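Local atomic coordinates of cystathionine beta-lyase family protein, YNBB B.subtilis ortholog (Clostridium acetobutylicum, PDB entry 3HVY), a protein that probably acts as a pyridoxal-phosphate-dependent lyase of the cystathionine beta-lyase and methionine gamma-lyase kind and may contribute to aluminium resistance. Residues K36-I41 with N327-D332; N219-F224 with T331-A336; Y44-V49 with G293-P298; L391-P396 with G403-G408. All blocks are in the same frame, centred on the assembly; numbering follows the deposited sequence.

Interaction 1 of 4, residues K36-I41 with N327-D332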
loop_
_atom_site.group_PDB
_atom_site.type_symbol
_atom_site.label_atom_id
_atom_site.label_comp_id
_atom_site.label_asym_id
_atom_site.label_seq_id
_atom_site.Cartn_x
_atom_site.Cartn_y
_atom_site.Cartn_z
ATOM N N LYS D 36 15.171 -29.520 -20.643
ATOM C CA LYS D 36 15.607 -28.759 -21.825
ATOM C C LYS D 36 14.443 -28.458 -22.746
ATOM O O LYS D 36 14.356 -27.394 -23.383
ATOM C CB LYS D 36 16.734 -29.516 -22.598
ATOM C CG LYS D 36 18.070 -29.496 -21.832
ATOM C CD LYS D 36 19.244 -30.190 -22.565
ATOM N N TYR D 37 13.521 -29.394 -22.812
ATOM C CA TYR D 37 12.328 -29.196 -23.594
ATOM C C TYR D 37 11.512 -28.033 -23.011
ATOM O O TYR D 37 11.001 -27.190 -23.756
ATOM C CB TYR D 37 11.532 -30.502 -23.601
ATOM C CG TYR D 37 10.143 -30.400 -24.162
ATOM C CD1 TYR D 37 9.075 -30.086 -23.346
ATOM C CD2 TYR D 37 9.891 -30.678 -25.516
ATOM C CE1 TYR D 37 7.818 -30.017 -23.853
ATOM C CE2 TYR D 37 8.645 -30.615 -26.027
ATOM C CZ TYR D 37 7.605 -30.279 -25.192
ATOM O OH TYR D 37 6.343 -30.215 -25.661
ATOM N N TYR D 38 11.351 -27.995 -21.691
ATOM C CA TYR D 38 10.594 -26.883 -21.079
ATOM C C TYR D 38 11.279 -25.546 -21.224
ATOM O O TYR D 38 10.594 -24.497 -21.316
ATOM C CB TYR D 38 10.235 -27.164 -19.626
ATOM C CG TYR D 38 9.256 -28.330 -19.548
ATOM C CD1 TYR D 38 7.983 -28.232 -20.075
ATOM C CD2 TYR D 38 9.643 -29.545 -19.009
ATOM C CE1 TYR D 38 7.113 -29.334 -20.035
ATOM C CE2 TYR D 38 8.773 -30.634 -18.977
ATOM C CZ TYR D 38 7.534 -30.530 -19.485
ATOM O OH TYR D 38 6.714 -31.652 -19.483
ATOM N N ASP D 39 12.605 -25.559 -21.265
ATOM C CA ASP D 39 13.349 -24.303 -21.456
ATOM C C ASP D 39 13.039 -23.647 -22.785
ATOM O O ASP D 39 13.092 -22.428 -22.902
ATOM C CB ASP D 39 14.838 -24.544 -21.344
ATOM C CG ASP D 39 15.267 -24.809 -19.943
ATOM O OD1 ASP D 39 14.491 -24.569 -18.997
ATOM O OD2 ASP D 39 16.407 -25.255 -19.827
ATOM N N GLU D 40 12.802 -24.474 -23.792
ATOM C CA GLU D 40 12.429 -24.019 -25.154
ATOM C C GLU D 40 11.085 -23.319 -25.159
ATOM O O GLU D 40 10.919 -22.257 -25.758
ATOM C CB GLU D 40 12.376 -25.202 -26.096
ATOM C CG GLU D 40 13.764 -25.825 -26.311
ATOM C CD GLU D 40 13.690 -27.129 -27.096
ATOM O OE1 GLU D 40 12.586 -27.473 -27.566
ATOM O OE2 GLU D 40 14.727 -27.805 -27.211
ATOM N N ILE D 41 10.130 -23.932 -24.462
ATOM C CA ILE D 41 8.829 -23.334 -24.279
ATOM C C ILE D 41 8.922 -22.045 -23.450
ATOM O O ILE D 41 8.288 -21.047 -23.786
ATOM C CB ILE D 41 7.863 -24.348 -23.615
ATOM C CG1 ILE D 41 7.501 -25.467 -24.606
ATOM C CG2 ILE D 41 6.583 -23.658 -23.151
ATOM C CD1 ILE D 41 6.597 -26.519 -24.008
ATOM N N ASN D 327 7.899 -38.036 -18.074
ATOM C CA ASN D 327 8.061 -37.742 -19.467
ATOM C C ASN D 327 6.780 -37.539 -20.208
ATOM O O ASN D 327 6.828 -37.485 -21.410
ATOM C CB ASN D 327 8.973 -38.745 -20.160
ATOM C CG ASN D 327 8.350 -40.110 -20.277
ATOM O OD1 ASN D 327 7.355 -40.406 -19.629
ATOM N ND2 ASN D 327 8.938 -40.952 -21.091
ATOM N N ASP D 328 5.641 -37.453 -19.502
ATOM C CA ASP D 328 4.399 -36.952 -20.085
ATOM C C ASP D 328 4.503 -35.452 -20.118
ATOM O O ASP D 328 4.653 -34.820 -19.071
ATOM C CB ASP D 328 3.179 -37.276 -19.211
ATOM C CG ASP D 328 2.813 -38.739 -19.242
ATOM O OD1 ASP D 328 2.987 -39.378 -20.299
ATOM O OD2 ASP D 328 2.309 -39.240 -18.228
ATOM N N LYS D 329 4.447 -34.873 -21.301
ATOM C CA LYS D 329 4.577 -33.421 -21.435
ATOM C C LYS D 329 3.345 -32.729 -20.795
ATOM O O LYS D 329 2.204 -33.114 -20.981
ATOM C CB LYS D 329 4.804 -32.987 -22.893
ATOM C CG LYS D 329 6.127 -33.586 -23.549
ATOM C CD LYS D 329 7.426 -33.239 -22.774
ATOM C CE LYS D 329 8.718 -33.581 -23.545
ATOM N NZ LYS D 329 9.088 -35.013 -23.536
ATOM N N ARG D 330 3.643 -31.740 -19.965
ATOM C CA ARG D 330 2.666 -31.110 -19.116
ATOM C C ARG D 330 1.820 -30.011 -19.748
ATOM O O ARG D 330 2.201 -29.359 -20.736
ATOM C CB ARG D 330 3.395 -30.552 -17.886
ATOM C CG ARG D 330 4.298 -31.560 -17.159
ATOM C CD ARG D 330 3.566 -32.794 -16.863
ATOM N NE ARG D 330 4.345 -33.922 -16.298
ATOM C CZ ARG D 330 4.473 -34.142 -14.992
ATOM N NH1 ARG D 330 3.986 -33.291 -14.123
ATOM N NH2 ARG D 330 5.110 -35.209 -14.548
ATOM N N THR D 331 0.645 -29.856 -19.157
ATOM C CA THR D 331 -0.235 -28.779 -19.507
ATOM C C THR D 331 -0.561 -27.891 -18.333
ATOM O O THR D 331 -1.050 -26.747 -18.531
ATOM C CB THR D 331 -1.527 -29.319 -20.152
ATOM O OG1 THR D 331 -2.142 -28.261 -20.870
ATOM C CG2 THR D 331 -2.510 -29.867 -19.122
ATOM N N ASP D 332 -0.356 -28.411 -17.102
ATOM C CA ASP D 332 -0.482 -27.626 -15.894
ATOM C C ASP D 332 0.674 -27.950 -14.927
ATOM O O ASP D 332 1.567 -28.708 -15.272
ATOM C CB ASP D 332 -1.860 -27.784 -15.266
ATOM C CG ASP D 332 -2.094 -29.159 -14.737
ATOM O OD1 ASP D 332 -1.095 -29.813 -14.418
ATOM O OD2 ASP D 332 -3.256 -29.587 -14.616
#
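Two consecutive tyrosines of the long helix 18-55, Tyr37 and Tyr38, reach the loop that links the first two strands of the five-stranded antiparallel sheet, 321-323 and 334-338, and each meets it in a different way. The contact is thus a helix-to-loop packing in a protein of the fold family of PLP-dependent aminotransferases.

The aromatic part belongs to Tyr37 and Lys329. The lysine chain bends at chi2 and again at chi4 (-78°), which lays its methylenes over one face of the Tyr37 ring. CE stands above the middle of that ring, 3.4 Å from the centroid, in a CH-pi contact, while CD lies 3.4 Å from Tyr37 CE1. The ammonium follows: NZ is 4.8 Å from the centroid and close to the ring normal, a cation-pi contact. A long aliphatic chain with a charged end suits this place, since the tyrosine takes the methylenes and Glu34 in the same helix forms a salt bridge with NZ.

The polar part is a single hydrogen bond, from Arg330 N to Tyr38 OH, 3.1 Å long with an angle of 153° at the hydrogen. Here the phenol satisfies a backbone N-H of an irregular loop, and the buried ring also packs on Ile302 and Val305 of helix 287-317.

Van der Waals packing accompanies that bond: Arg330 CG rests against the same hydroxyl, 3.4 Å from Tyr38 OH. The guanidinium plane is nearly perpendicular to the Tyr38 ring, and Gln335 and Lys325 are its further partners. A bend at chi2 turns the arginine back on its own loop, where NE donates in the guanidinium plane to Asp328 O at 2.9 Å.

Interaction 2 of 4, residues N219-F224 with T331-A336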
loop_
_atom_site.group_PDB
_atom_site.type_symbol
_atom_site.label_atom_id
_atom_site.label_comp_id
_atom_site.label_asym_id
_atom_site.label_seq_id
_atom_site.Cartn_x
_atom_site.Cartn_y
_atom_site.Cartn_z
ATOM N N ASN D 219 -8.929 -22.061 -17.125
ATOM C CA ASN D 219 -7.504 -22.193 -17.496
ATOM C C ASN D 219 -6.576 -22.260 -16.282
ATOM O O ASN D 219 -5.376 -22.148 -16.428
ATOM C CB ASN D 219 -7.092 -20.996 -18.348
ATOM C CG ASN D 219 -5.951 -21.309 -19.247
ATOM O OD1 ASN D 219 -5.839 -22.445 -19.725
ATOM N ND2 ASN D 219 -5.055 -20.307 -19.492
ATOM N N CYS D 220 -7.147 -22.351 -15.084
ATOM C CA CYS D 220 -6.332 -22.404 -13.887
ATOM C C CYS D 220 -5.205 -23.451 -13.930
ATOM O O CYS D 220 -5.447 -24.589 -14.249
ATOM C CB CYS D 220 -7.211 -22.670 -12.663
ATOM S SG CYS D 220 -8.169 -21.222 -12.101
ATOM N N TYR D 221 -4.016 -23.009 -13.556
ATOM C CA TYR D 221 -2.784 -23.790 -13.447
ATOM C C TYR D 221 -2.106 -24.060 -14.765
ATOM O O TYR D 221 -1.026 -24.660 -14.814
ATOM C CB TYR D 221 -3.016 -25.123 -12.798
ATOM C CG TYR D 221 -3.392 -25.074 -11.322
ATOM C CD1 TYR D 221 -2.477 -24.648 -10.398
ATOM C CD2 TYR D 221 -4.621 -25.524 -10.859
ATOM C CE1 TYR D 221 -2.737 -24.663 -9.065
ATOM C CE2 TYR D 221 -4.902 -25.522 -9.466
ATOM C CZ TYR D 221 -3.934 -25.101 -8.602
ATOM O OH TYR D 221 -4.121 -25.066 -7.236
ATOM N N GLY D 222 -2.711 -23.630 -15.849
ATOM C CA GLY D 222 -2.140 -23.965 -17.146
ATOM C C GLY D 222 -1.376 -22.836 -17.828
ATOM O O GLY D 222 -0.751 -23.049 -18.861
ATOM N N GLU D 223 -1.425 -21.632 -17.298
ATOM C CA GLU D 223 -0.870 -20.495 -18.024
ATOM C C GLU D 223 0.588 -20.672 -18.174
ATOM O O GLU D 223 1.240 -21.002 -17.216
ATOM C CB GLU D 223 -1.138 -19.175 -17.290
ATOM C CG GLU D 223 -2.651 -18.877 -17.020
ATOM C CD GLU D 223 -3.200 -19.467 -15.722
ATOM O OE1 GLU D 223 -2.479 -20.204 -15.009
ATOM O OE2 GLU D 223 -4.388 -19.176 -15.411
ATOM N N PHE D 224 1.092 -20.441 -19.383
ATOM C CA PHE D 224 2.516 -20.583 -19.752
ATOM C C PHE D 224 3.174 -21.953 -19.591
ATOM O O PHE D 224 4.413 -22.053 -19.736
ATOM C CB PHE D 224 3.348 -19.559 -19.000
ATOM C CG PHE D 224 2.895 -18.148 -19.220
ATOM C CD1 PHE D 224 2.699 -17.663 -20.494
ATOM C CD2 PHE D 224 2.630 -17.309 -18.143
ATOM C CE1 PHE D 224 2.273 -16.355 -20.711
ATOM C CE2 PHE D 224 2.152 -16.003 -18.357
ATOM C CZ PHE D 224 2.004 -15.534 -19.635
ATOM N N THR D 331 0.645 -29.856 -19.157
ATOM C CA THR D 331 -0.235 -28.779 -19.507
ATOM C C THR D 331 -0.561 -27.891 -18.333
ATOM O O THR D 331 -1.050 -26.747 -18.531
ATOM C CB THR D 331 -1.527 -29.319 -20.152
ATOM O OG1 THR D 331 -2.142 -28.261 -20.870
ATOM C CG2 THR D 331 -2.510 -29.867 -19.122
ATOM N N ASP D 332 -0.356 -28.411 -17.102
ATOM C CA ASP D 332 -0.482 -27.626 -15.894
ATOM C C ASP D 332 0.674 -27.950 -14.927
ATOM O O ASP D 332 1.567 -28.708 -15.272
ATOM C CB ASP D 332 -1.860 -27.784 -15.266
ATOM C CG ASP D 332 -2.094 -29.159 -14.737
ATOM O OD1 ASP D 332 -1.095 -29.813 -14.418
ATOM O OD2 ASP D 332 -3.256 -29.587 -14.616
ATOM N N ILE D 333 0.667 -27.324 -13.762
ATOM C CA ILE D 333 1.751 -27.471 -12.772
ATOM C C ILE D 333 1.500 -28.544 -11.699
ATOM O O ILE D 333 2.279 -28.689 -10.762
ATOM C CB ILE D 333 2.102 -26.132 -12.053
ATOM C CG1 ILE D 333 0.913 -25.559 -11.296
ATOM C CG2 ILE D 333 2.662 -25.065 -13.043
ATOM C CD1 ILE D 333 1.280 -24.475 -10.268
ATOM N N ILE D 334 0.452 -29.319 -11.861
ATOM C CA ILE D 334 0.063 -30.269 -10.831
ATOM C C ILE D 334 0.734 -31.637 -11.003
ATOM O O ILE D 334 0.892 -32.102 -12.129
ATOM C CB ILE D 334 -1.442 -30.534 -10.855
ATOM C CG1 ILE D 334 -2.243 -29.222 -10.810
ATOM C CG2 ILE D 334 -1.849 -31.492 -9.702
ATOM C CD1 ILE D 334 -1.860 -28.346 -9.679
ATOM N N GLN D 335 1.098 -32.271 -9.864
ATOM C CA GLN D 335 1.661 -33.597 -9.848
ATOM C C GLN D 335 0.909 -34.387 -8.813
ATOM O O GLN D 335 0.816 -33.949 -7.671
ATOM C CB GLN D 335 3.122 -33.605 -9.411
ATOM C CG GLN D 335 3.792 -34.980 -9.512
ATOM C CD GLN D 335 3.692 -35.571 -10.915
ATOM O OE1 GLN D 335 4.056 -34.915 -11.874
ATOM N NE2 GLN D 335 3.222 -36.825 -11.028
ATOM N N ALA D 336 0.438 -35.566 -9.203
ATOM C CA ALA D 336 -0.264 -36.511 -8.309
ATOM C C ALA D 336 0.641 -37.706 -7.987
ATOM O O ALA D 336 1.438 -38.134 -8.827
ATOM C CB ALA D 336 -1.626 -36.973 -8.941
#
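Over one face of the Tyr221 ring lies the end of Ile334, whose CD1 stands above the ring centre, 3.7 Å from the centroid, in a CH-pi contact. Ile333 meets the same ring obliquely, with CG1 3.6 Å from Tyr221 CD1. The tyrosine belongs to a type II beta turn, Asn219 to Gly222, that follows strand 214-218 of the seven-stranded mixed sheet; the isoleucines lead into strand 334-338 of the antiparallel sheet, so the contact joins the two sheets of this PLP-enzyme fold. The large flat ring suits two branched aliphatic chains, and its hydroxyl bonds to Ser388.

Backbones also meet closely. Tyr221 O accepts a weak hydrogen bond from Ile333 N and a CA-H...O contact from Asp332 CA (3.2 Å). Gly222, the last residue of the turn, brings its CA within 3.3 Å of Thr331 O, an approach eased by the lack of a side chain.

Asp332 shapes the loop ahead of the strand. Its OD2 bonds to Ser193 and Ser185. With CG between the backbone N and the carbonyl carbon (chi1 67°), OD1 is brought back to the chain and closes an Asx turn, accepting from Ile334 N, 3.0 Å away, from above the carboxylate plane.

Interaction 3 of 4, residues Y44-V49 with G293-P298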
loop_
_atom_site.group_PDB
_atom_site.type_symbol
_atom_site.label_atom_id
_atom_site.label_comp_id
_atom_site.label_asym_id
_atom_site.label_seq_id
_atom_site.Cartn_x
_atom_site.Cartn_y
_atom_site.Cartn_z
ATOM N N TYR D 44 10.165 -19.066 -25.537
ATOM C CA TYR D 44 9.104 -18.598 -26.385
ATOM C C TYR D 44 8.118 -17.707 -25.589
ATOM O O TYR D 44 7.786 -16.596 -25.981
ATOM C CB TYR D 44 8.358 -19.796 -26.961
ATOM C CG TYR D 44 7.234 -19.330 -27.845
ATOM C CD1 TYR D 44 7.513 -18.795 -29.084
ATOM C CD2 TYR D 44 5.907 -19.396 -27.433
ATOM C CE1 TYR D 44 6.519 -18.346 -29.904
ATOM C CE2 TYR D 44 4.892 -18.946 -28.255
ATOM C CZ TYR D 44 5.217 -18.417 -29.497
ATOM O OH TYR D 44 4.281 -17.944 -30.376
ATOM N N ASN D 45 7.636 -18.234 -24.474
ATOM C CA ASN D 45 6.682 -17.519 -23.658
ATOM C C ASN D 45 7.258 -16.253 -23.042
ATOM O O ASN D 45 6.568 -15.262 -22.949
ATOM C CB ASN D 45 6.096 -18.452 -22.609
ATOM C CG ASN D 45 5.118 -19.426 -23.199
ATOM O OD1 ASN D 45 4.540 -19.149 -24.249
ATOM N ND2 ASN D 45 4.853 -20.547 -22.501
ATOM N N GLN D 46 8.526 -16.259 -22.672
ATOM C CA GLN D 46 9.103 -15.043 -22.170
ATOM C C GLN D 46 9.069 -13.955 -23.250
ATOM O O GLN D 46 8.806 -12.780 -22.972
ATOM C CB GLN D 46 10.542 -15.262 -21.694
ATOM C CG GLN D 46 11.183 -13.979 -21.174
ATOM C CD GLN D 46 10.757 -13.675 -19.783
ATOM O OE1 GLN D 46 11.294 -14.242 -18.838
ATOM N NE2 GLN D 46 9.774 -12.776 -19.631
ATOM N N LEU D 47 9.409 -14.348 -24.467
ATOM C CA LEU D 47 9.384 -13.463 -25.612
ATOM C C LEU D 47 7.974 -12.998 -25.945
ATOM O O LEU D 47 7.735 -11.842 -26.203
ATOM C CB LEU D 47 9.988 -14.178 -26.821
ATOM C CG LEU D 47 9.992 -13.390 -28.142
ATOM C CD1 LEU D 47 10.802 -12.048 -28.032
ATOM C CD2 LEU D 47 10.561 -14.281 -29.248
ATOM N N LYS D 48 7.007 -13.900 -25.915
ATOM C CA LYS D 48 5.606 -13.497 -26.146
ATOM C C LYS D 48 5.175 -12.359 -25.176
ATOM O O LYS D 48 4.445 -11.416 -25.542
ATOM C CB LYS D 48 4.759 -14.765 -25.945
ATOM C CG LYS D 48 3.293 -14.608 -25.834
ATOM C CD LYS D 48 2.537 -15.949 -26.116
ATOM C CE LYS D 48 2.676 -17.032 -25.080
ATOM N NZ LYS D 48 1.679 -18.221 -25.281
ATOM N N VAL D 49 5.577 -12.477 -23.907
ATOM C CA VAL D 49 5.178 -11.520 -22.909
ATOM C C VAL D 49 5.923 -10.200 -23.126
ATOM O O VAL D 49 5.310 -9.150 -23.120
ATOM C CB VAL D 49 5.332 -12.084 -21.432
ATOM C CG1 VAL D 49 5.077 -11.003 -20.433
ATOM C CG2 VAL D 49 4.313 -13.255 -21.185
ATOM N N GLY D 293 4.722 -9.313 -12.032
ATOM C CA GLY D 293 4.350 -10.671 -11.879
ATOM C C GLY D 293 4.106 -11.352 -13.202
ATOM O O GLY D 293 4.544 -12.511 -13.414
ATOM N N LEU D 294 3.390 -10.678 -14.085
ATOM C CA LEU D 294 3.212 -11.180 -15.454
ATOM C C LEU D 294 4.540 -11.420 -16.212
ATOM O O LEU D 294 4.734 -12.446 -16.876
ATOM C CB LEU D 294 2.287 -10.240 -16.231
ATOM C CG LEU D 294 1.989 -10.542 -17.692
ATOM C CD1 LEU D 294 1.297 -11.845 -17.784
ATOM C CD2 LEU D 294 1.196 -9.449 -18.377
ATOM N N PHE D 295 5.460 -10.479 -16.098
ATOM C CA PHE D 295 6.745 -10.608 -16.735
ATOM C C PHE D 295 7.534 -11.810 -16.251
ATOM O O PHE D 295 8.176 -12.501 -17.060
ATOM C CB PHE D 295 7.546 -9.331 -16.582
ATOM C CG PHE D 295 8.735 -9.305 -17.445
ATOM C CD1 PHE D 295 8.590 -9.155 -18.812
ATOM C CD2 PHE D 295 9.986 -9.480 -16.915
ATOM C CE1 PHE D 295 9.680 -9.155 -19.643
ATOM C CE2 PHE D 295 11.084 -9.484 -17.715
ATOM C CZ PHE D 295 10.927 -9.341 -19.119
HETATM N N MSE D 296 7.469 -12.077 -14.946
HETATM C CA MSE D 296 8.166 -13.208 -14.356
HETATM C C MSE D 296 7.367 -14.534 -14.459
HETATM O O MSE D 296 7.891 -15.589 -14.111
HETATM C CB MSE D 296 8.422 -12.916 -12.869
HETATM C CG MSE D 296 9.299 -11.716 -12.543
HETATM SE SE MSE D 296 9.201 -11.395 -10.587
HETATM C CE MSE D 296 9.273 -13.275 -9.999
ATOM N N ALA D 297 6.116 -14.481 -14.910
ATOM C CA ALA D 297 5.264 -15.671 -14.932
ATOM C C ALA D 297 5.720 -16.851 -15.830
ATOM O O ALA D 297 5.588 -18.030 -15.421
ATOM C CB ALA D 297 3.825 -15.310 -15.187
ATOM N N PRO D 298 6.162 -16.563 -17.067
ATOM C CA PRO D 298 6.660 -17.665 -17.895
ATOM C C PRO D 298 7.796 -18.423 -17.236
ATOM O O PRO D 298 7.921 -19.621 -17.397
ATOM C CB PRO D 298 7.197 -16.938 -19.155
ATOM C CG PRO D 298 6.335 -15.729 -19.287
ATOM C CD PRO D 298 6.202 -15.276 -17.810
HETATM O O HOH W 1 6.682 -20.525 -19.825
HETATM O O HOH W 2 9.338 -14.868 -17.183
#
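Phe295 O, at the kink of helix 287-317, is gripped twice: by Gln46 NE2 at 3.0 Å and by a water at 2.6 Å. The amide donor lies in the plane of the carbonyl and its N-H points well at the oxygen, 158° at the hydrogen. The kink itself belongs to the proline. Pro298 has no N-H to offer Leu294 O in the turn before, and Ala297 N bonds that oxygen instead, at 3.1 Å.

Gln46 reaches across because its chain leaves anti to the backbone N and then bends at chi2. Its amide comes over one face of the Phe295 ring, with NE2 3.6 Å from CE1 and offset toward the rim, and the two planes are inclined by 38°. The water on Phe295 O also donates to Gln46 OE1, which bonds besides to Thr410 of the second subunit, while His413 of that subunit meets the Phe295 ring edge-to-face. A second water bridges Asn45 ND2 and Pro298 O; Asn45 ND2 also bonds to Glu226.

Beside this polar patch the packing is apolar. Val49, short and branched, spreads its two methyls between partners: CG2 touches Pro298 CG at 3.7 Å and CG1 faces Leu294 and Phe295. The compact proline ring lies against the other helix, with CG 3.7 Å from Asn45 O and CB 3.9 Å from Asn45 CB.

The axes of segments 44-49 and 293-298 approach to 8.6 Å at 159°, a buried, nearly antiparallel helix pair formed by parts of helices 18-55 and 287-317, at an interface between subunits.

Interaction 4 of 4, residues L391-P396 with G403-G408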
loop_
_atom_site.group_PDB
_atom_site.type_symbol
_atom_site.label_atom_id
_atom_site.label_comp_id
_atom_site.label_asym_id
_atom_site.label_seq_id
_atom_site.Cartn_x
_atom_site.Cartn_y
_atom_site.Cartn_z
ATOM N N LEU D 391 5.156 -23.463 -3.515
ATOM C CA LEU D 391 5.200 -24.859 -3.131
ATOM C C LEU D 391 4.105 -25.147 -2.116
ATOM O O LEU D 391 4.038 -24.551 -1.021
ATOM C CB LEU D 391 6.566 -25.276 -2.563
ATOM C CG LEU D 391 6.721 -26.774 -2.281
ATOM C CD1 LEU D 391 6.628 -27.610 -3.571
ATOM C CD2 LEU D 391 7.988 -27.090 -1.506
ATOM N N SER D 392 3.257 -26.075 -2.491
ATOM C CA SER D 392 2.105 -26.467 -1.639
ATOM C C SER D 392 1.616 -27.866 -2.019
ATOM O O SER D 392 2.046 -28.433 -3.005
ATOM C CB SER D 392 1.001 -25.446 -1.855
ATOM O OG SER D 392 0.769 -25.208 -3.265
ATOM N N ALA D 393 0.729 -28.450 -1.220
ATOM C CA ALA D 393 0.243 -29.785 -1.489
ATOM C C ALA D 393 -1.066 -29.946 -0.735
ATOM O O ALA D 393 -1.319 -29.261 0.259
ATOM C CB ALA D 393 1.222 -30.808 -1.015
ATOM N N ASP D 394 -1.901 -30.846 -1.220
ATOM C CA ASP D 394 -3.189 -31.128 -0.583
ATOM C C ASP D 394 -3.715 -32.469 -1.011
ATOM O O ASP D 394 -3.254 -33.037 -2.011
ATOM C CB ASP D 394 -4.223 -30.044 -0.889
ATOM C CG ASP D 394 -4.265 -29.655 -2.363
ATOM O OD1 ASP D 394 -3.472 -28.789 -2.806
ATOM O OD2 ASP D 394 -5.129 -30.183 -3.069
ATOM N N ALA D 395 -4.710 -32.975 -0.272
ATOM C CA ALA D 395 -5.253 -34.275 -0.548
ATOM C C ALA D 395 -6.500 -34.531 0.257
ATOM O O ALA D 395 -6.517 -34.270 1.449
ATOM C CB ALA D 395 -4.210 -35.361 -0.198
ATOM N N PRO D 396 -7.537 -35.053 -0.385
ATOM C CA PRO D 396 -8.605 -35.661 0.424
ATOM C C PRO D 396 -8.136 -36.964 1.019
ATOM O O PRO D 396 -7.411 -37.725 0.375
ATOM C CB PRO D 396 -9.690 -35.948 -0.594
ATOM C CG PRO D 396 -8.993 -36.070 -1.880
ATOM C CD PRO D 396 -7.837 -35.113 -1.821
ATOM N N GLY D 403 -1.928 -37.975 -3.360
ATOM C CA GLY D 403 -1.630 -36.626 -2.956
ATOM C C GLY D 403 -1.292 -35.744 -4.134
ATOM O O GLY D 403 -0.751 -36.215 -5.164
ATOM N N TYR D 404 -1.540 -34.445 -3.967
ATOM C CA TYR D 404 -1.352 -33.516 -5.061
ATOM C C TYR D 404 -0.398 -32.430 -4.652
ATOM O O TYR D 404 -0.654 -31.732 -3.682
ATOM C CB TYR D 404 -2.694 -32.942 -5.495
ATOM C CG TYR D 404 -3.697 -34.018 -5.837
ATOM C CD1 TYR D 404 -3.861 -34.471 -7.130
ATOM C CD2 TYR D 404 -4.456 -34.593 -4.857
ATOM C CE1 TYR D 404 -4.781 -35.478 -7.416
ATOM C CE2 TYR D 404 -5.338 -35.582 -5.133
ATOM C CZ TYR D 404 -5.500 -36.027 -6.421
ATOM O OH TYR D 404 -6.420 -37.046 -6.701
ATOM N N LEU D 405 0.705 -32.320 -5.393
ATOM C CA LEU D 405 1.753 -31.339 -5.162
ATOM C C LEU D 405 1.733 -30.345 -6.297
ATOM O O LEU D 405 1.532 -30.704 -7.442
ATOM C CB LEU D 405 3.132 -32.025 -5.144
ATOM C CG LEU D 405 4.350 -31.106 -4.957
ATOM C CD1 LEU D 405 4.632 -30.981 -3.501
ATOM C CD2 LEU D 405 5.594 -31.593 -5.653
ATOM N N GLN D 406 1.877 -29.080 -5.974
ATOM C CA GLN D 406 2.030 -28.069 -7.005
ATOM C C GLN D 406 2.796 -26.875 -6.520
ATOM O O GLN D 406 2.811 -26.577 -5.342
ATOM C CB GLN D 406 0.718 -27.588 -7.592
ATOM C CG GLN D 406 -0.169 -26.870 -6.664
ATOM C CD GLN D 406 -0.904 -27.806 -5.803
ATOM O OE1 GLN D 406 -1.531 -28.739 -6.293
ATOM N NE2 GLN D 406 -0.819 -27.600 -4.505
ATOM N N GLY D 407 3.473 -26.221 -7.450
ATOM C CA GLY D 407 4.130 -24.972 -7.168
ATOM C C GLY D 407 5.580 -25.103 -6.824
ATOM O O GLY D 407 6.098 -26.187 -6.718
ATOM N N GLY D 408 6.199 -23.946 -6.667
ATOM C CA GLY D 408 7.582 -23.790 -6.345
ATOM C C GLY D 408 8.097 -22.534 -7.039
ATOM O O GLY D 408 8.292 -22.521 -8.276
HETATM O O HOH W 3 -4.065 -29.515 -5.939
#
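Ser392, Asp394, Tyr404 and Gln406 stand on one face of a beta hairpin, strands 392-396 and 402-406 of the five-stranded antiparallel sheet, while Ala393 and Leu405 occupy the other. Ser392-Gln406 and Asp394-Tyr404 are hydrogen-bonded pairs, with Ala393-Leu405 a non-hydrogen-bonded pair between them.

The Gln406 amide lies between the hydroxyl of Ser392 and the carboxylate of Asp394 on the partner strand. With chi1 at 65° and a bend at chi2, it reaches both: NE2 gives a nearly straight bond to Ser392 OG (3.1 Å, 176°) in its own plane and a weak one to Asp394 OD1 (3.4 Å). Its plane is only 20° from that of the carboxylate, although the two side chains cross at about a right angle. Asp394 OD2 bonds to Tyr188, and Ser392 OG to Glu390 O.

The Tyr404 ring turns its edge to Asp394 O, CD2 being 3.5 Å away, and its hydroxyl bonds to Gly189.

On the other face Ala393 CB meets Leu405 CD1, which Leu391 CD1 also touches at 3.9 Å; both leucines contact helices 342-354 and 411-422. Gly407 and Gly408 adopt backbone angles at which a CB would collide with the preceding carbonyl oxygen, so glycine suits both places, and Leu391 CD1 lies 3.5 Å from Gly407 O.

From the N terminus, helix 18-55 supplies the first segments of interactions 1 and 3. Interaction 3 pairs it with helix 287-317, and its whole span falls within that of interaction 1, which closes where the helix meets the loop after strand 321-323. Interaction 2 starts inside the span of interaction 3 and closes beyond it, so those two cross; Phe224 packs against Val49, Ala297 and Pro298 where they meet. Interactions 1 and 2 close on overlapping residues, Thr331 and Asp332 being common to both. Interaction 2 joins a turn of the mixed sheet to the antiparallel sheet. The short hairpin of interaction 4 comes later in the chain, and a probable hydrogen bond from Leu405 N to Gln335 O links it to interaction 2.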